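PDB 6L0A: dihydroorotase from Saccharomyces cerevisiae S288C, which interconverts N-carbamoyl-L-aspartate and dihydroorotate in the third step of de novo pyrimidine biosynthesis, using two zinc ions per subunit. Local coordinates for residues E129-L134 / N173-L178. Numbering follows the deposited sequence.
Sequences EENLVL and NLKIIL
L134 pairs with I176 as strands 133-136 and 175-178 run parallel. L134 N donates to K175 O at 2.8 Å, almost straight at 175°. I177 N returns a bond to L134 O at 3.0 Å. This end is packed tightly on both faces of the sheet. On one, L134 CD2 meets L174 CD2 at 3.9 Å, and F124 and M127 of helix 121-130 cover L134. On the other, V133 CG1 lies 3.8 Å from I177 CD1, with F311 and Y312 over both residues.

Toward N131 the two chains diverge and water enters. Water 1 accepts from K175 N at 2.9 Å and lies 2.7 Å from L132 O, filling the place of a direct backbone bond. N131 follows helix 121-130 and takes positive phi in a Schellman motif. The K175 chain bends at chi3 (-84°), which brings CE to 3.3 Å from N131 OD1. Its NZ forms a salt bridge with E313 and also bonds F311 O and water 2.

Helix 156-170 connects the two strands in a beta-alpha-beta unit, as in a TIM barrel. The chemistry implies a directly hydrogen-bonded strand pair that gives way to a hydrated end, where E313 probably offsets the lysine charge.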
ATOM      1  N   GLU C 129     -20.585  31.382  13.631  1.00 23.54           N
ATOM      2  CA  GLU C 129     -20.805  32.776  14.000  1.00 25.81           C
ATOM      3  C   GLU C 129     -19.547  33.619  13.821  1.00 27.01           C
ATOM      4  O   GLU C 129     -19.643  34.827  13.582  1.00 25.06           O
ATOM      5  CB  GLU C 129     -21.289  32.858  15.443  1.00 30.46           C
ATOM      6  CG  GLU C 129     -22.678  32.297  15.665  1.00 31.27           C
ATOM      7  CD  GLU C 129     -22.990  32.101  17.134  1.00 36.88           C
ATOM      8  OE1 GLU C 129     -22.110  32.393  17.976  1.00 39.93           O
ATOM      9  OE2 GLU C 129     -24.112  31.653  17.452  1.00 39.33           O
ATOM     10  N   GLU C 130     -18.366  33.015  13.927  1.00 24.29           N
ATOM     11  CA  GLU C 130     -17.121  33.767  13.843  1.00 26.11           C
ATOM     12  C   GLU C 130     -16.497  33.725  12.455  1.00 27.81           C
ATOM     13  O   GLU C 130     -15.409  34.279  12.264  1.00 23.88           O
ATOM     14  CB  GLU C 130     -16.115  33.254  14.883  1.00 24.31           C
ATOM     15  CG  GLU C 130     -16.556  33.395  16.341  1.00 25.33           C
ATOM     16  CD  GLU C 130     -16.487  34.830  16.863  1.00 31.35           C
ATOM     17  OE1 GLU C 130     -16.079  35.743  16.105  1.00 30.12           O
ATOM     18  OE2 GLU C 130     -16.849  35.042  18.041  1.00 27.44           O
ATOM     19  N   ASN C 131     -17.164  33.087  11.486  1.00 27.64           N
ATOM     20  CA  ASN C 131     -16.673  32.980  10.112  1.00 24.62           C
ATOM     21  C   ASN C 131     -15.313  32.283  10.056  1.00 24.37           C
ATOM     22  O   ASN C 131     -14.430  32.667   9.287  1.00 24.27           O
ATOM     23  CB  ASN C 131     -16.612  34.348   9.424  1.00 28.46           C
ATOM     24  CG  ASN C 131     -16.601  34.234   7.899  1.00 39.73           C
ATOM     25  OD1 ASN C 131     -16.978  33.198   7.338  1.00 38.90           O
ATOM     26  ND2 ASN C 131     -16.159  35.296   7.224  1.00 39.23           N
ATOM     27  N   LEU C 132     -15.146  31.252  10.878  1.00 21.37           N
ATOM     28  CA  LEU C 132     -13.953  30.419  10.868  1.00 21.52           C
ATOM     29  C   LEU C 132     -14.167  29.228   9.939  1.00 20.23           C
ATOM     30  O   LEU C 132     -15.298  28.801   9.696  1.00 23.13           O
ATOM     31  CB  LEU C 132     -13.619  29.926  12.277  1.00 17.11           C
ATOM     32  CG  LEU C 132     -13.224  30.937  13.365  1.00 20.26           C
ATOM     33  CD1 LEU C 132     -13.123  30.256  14.717  1.00 19.55           C
ATOM     34  CD2 LEU C 132     -11.888  31.618  13.020  1.00 21.38           C
ATOM     35  N   VAL C 133     -13.056  28.681   9.423  1.00 17.42           N
ATOM     36  CA  VAL C 133     -13.110  27.582   8.460  1.00 19.18           C
ATOM     37  C   VAL C 133     -13.029  26.267   9.218  1.00 16.79           C
ATOM     38  O   VAL C 133     -12.224  26.129  10.136  1.00 13.91           O
ATOM     39  CB  VAL C 133     -11.966  27.700   7.434  1.00 16.39           C
ATOM     40  CG1 VAL C 133     -11.913  26.457   6.543  1.00 15.99           C
ATOM     41  CG2 VAL C 133     -12.110  28.980   6.608  1.00 17.79           C
ATOM     42  N   LEU C 134     -13.869  25.299   8.858  1.00 13.51           N
ATOM     43  CA  LEU C 134     -13.776  23.961   9.434  1.00 14.00           C
ATOM     44  C   LEU C 134     -13.051  23.083   8.420  1.00 12.99           C
ATOM     45  O   LEU C 134     -13.573  22.837   7.332  1.00 12.15           O
ATOM     46  CB  LEU C 134     -15.157  23.400   9.768  1.00 13.93           C
ATOM     47  CG  LEU C 134     -15.177  21.928  10.186  1.00 13.86           C
ATOM     48  CD1 LEU C 134     -14.392  21.719  11.484  1.00 13.97           C
ATOM     49  CD2 LEU C 134     -16.618  21.418  10.320  1.00 15.82           C
ATOM     50  N   ASN C 173     -23.919  28.165   6.641  1.00 23.90           N
ATOM     51  CA  ASN C 173     -23.081  29.347   6.476  1.00 29.98           C
ATOM     52  C   ASN C 173     -21.627  29.096   6.842  1.00 28.16           C
ATOM     53  O   ASN C 173     -20.796  30.001   6.687  1.00 28.91           O
ATOM     54  CB  ASN C 173     -23.622  30.509   7.314  1.00 29.98           C
ATOM     55  CG  ASN C 173     -24.989  30.971   6.847  1.00 39.76           C
ATOM     56  OD1 ASN C 173     -25.246  31.073   5.646  1.00 37.21           O
ATOM     57  ND2 ASN C 173     -25.876  31.247   7.798  1.00 44.65           N
ATOM     58  N   LEU C 174     -21.300  27.894   7.309  1.00 24.64           N
ATOM     59  CA  LEU C 174     -19.942  27.569   7.729  1.00 21.67           C
ATOM     60  C   LEU C 174     -19.079  27.239   6.516  1.00 23.43           C
ATOM     61  O   LEU C 174     -19.455  26.411   5.685  1.00 22.43           O
ATOM     62  CB  LEU C 174     -19.980  26.389   8.704  1.00 21.29           C
ATOM     63  CG  LEU C 174     -18.681  25.792   9.249  1.00 21.07           C
ATOM     64  CD1 LEU C 174     -17.925  26.842  10.041  1.00 19.46           C
ATOM     65  CD2 LEU C 174     -18.964  24.560  10.110  1.00 17.87           C
ATOM     66  N   LYS C 175     -17.918  27.886   6.414  1.00 19.67           N
ATOM     67  CA  LYS C 175     -16.939  27.489   5.412  1.00 19.13           C
ATOM     68  C   LYS C 175     -16.320  26.156   5.819  1.00 17.88           C
ATOM     69  O   LYS C 175     -15.819  26.008   6.940  1.00 16.56           O
ATOM     70  CB  LYS C 175     -15.861  28.568   5.264  1.00 18.06           C
ATOM     71  CG  LYS C 175     -16.338  29.809   4.513  1.00 21.70           C
ATOM     72  CD  LYS C 175     -15.192  30.765   4.189  1.00 21.59           C
ATOM     73  CE  LYS C 175     -14.859  31.694   5.355  1.00 32.88           C
ATOM     74  NZ  LYS C 175     -13.811  32.709   4.999  1.00 30.83           N
ATOM     75  N   ILE C 176     -16.390  25.171   4.927  1.00 17.12           N
ATOM     76  CA  ILE C 176     -15.891  23.827   5.199  1.00 14.89           C
ATOM     77  C   ILE C 176     -14.978  23.417   4.056  1.00 14.84           C
ATOM     78  O   ILE C 176     -15.307  23.617   2.881  1.00 14.90           O
ATOM     79  CB  ILE C 176     -17.037  22.808   5.357  1.00 19.11           C
ATOM     80  CG1 ILE C 176     -17.956  23.169   6.518  1.00 16.75           C
ATOM     81  CG2 ILE C 176     -16.489  21.393   5.564  1.00 16.57           C
ATOM     82  CD1 ILE C 176     -19.201  22.287   6.573  1.00 20.79           C
ATOM     83  N   ILE C 177     -13.836  22.829   4.389  1.00 12.27           N
ATOM     84  CA  ILE C 177     -12.929  22.318   3.376  1.00 12.16           C
ATOM     85  C   ILE C 177     -12.762  20.822   3.567  1.00 10.98           C
ATOM     86  O   ILE C 177     -12.405  20.362   4.658  1.00 11.88           O
ATOM     87  CB  ILE C 177     -11.555  23.007   3.413  1.00 14.93           C
ATOM     88  CG1 ILE C 177     -11.699  24.516   3.204  1.00 15.52           C
ATOM     89  CG2 ILE C 177     -10.650  22.406   2.326  1.00 13.91           C
ATOM     90  CD1 ILE C 177     -10.384  25.261   3.276  1.00 16.23           C
ATOM     91  N   LEU C 178     -13.002  20.071   2.504  1.00 12.04           N
ATOM     92  CA  LEU C 178     -12.589  18.673   2.455  1.00 14.86           C
ATOM     93  C   LEU C 178     -11.121  18.672   2.045  1.00 11.78           C
ATOM     94  O   LEU C 178     -10.792  18.836   0.871  1.00 14.44           O
ATOM     95  CB  LEU C 178     -13.462  17.892   1.480  1.00 12.85           C
ATOM     96  CG  LEU C 178     -13.255  16.370   1.443  1.00 20.15           C
ATOM     97  CD1 LEU C 178     -13.459  15.714   2.807  1.00 17.35           C
ATOM     98  CD2 LEU C 178     -14.161  15.734   0.399  1.00 16.16           C
TER
HETATM   99  O   HOH W   1     -17.160  30.088   8.142  1.00 24.24           O
HETATM  100  O   HOH W   2     -11.823  33.360   7.153  1.00 35.60           O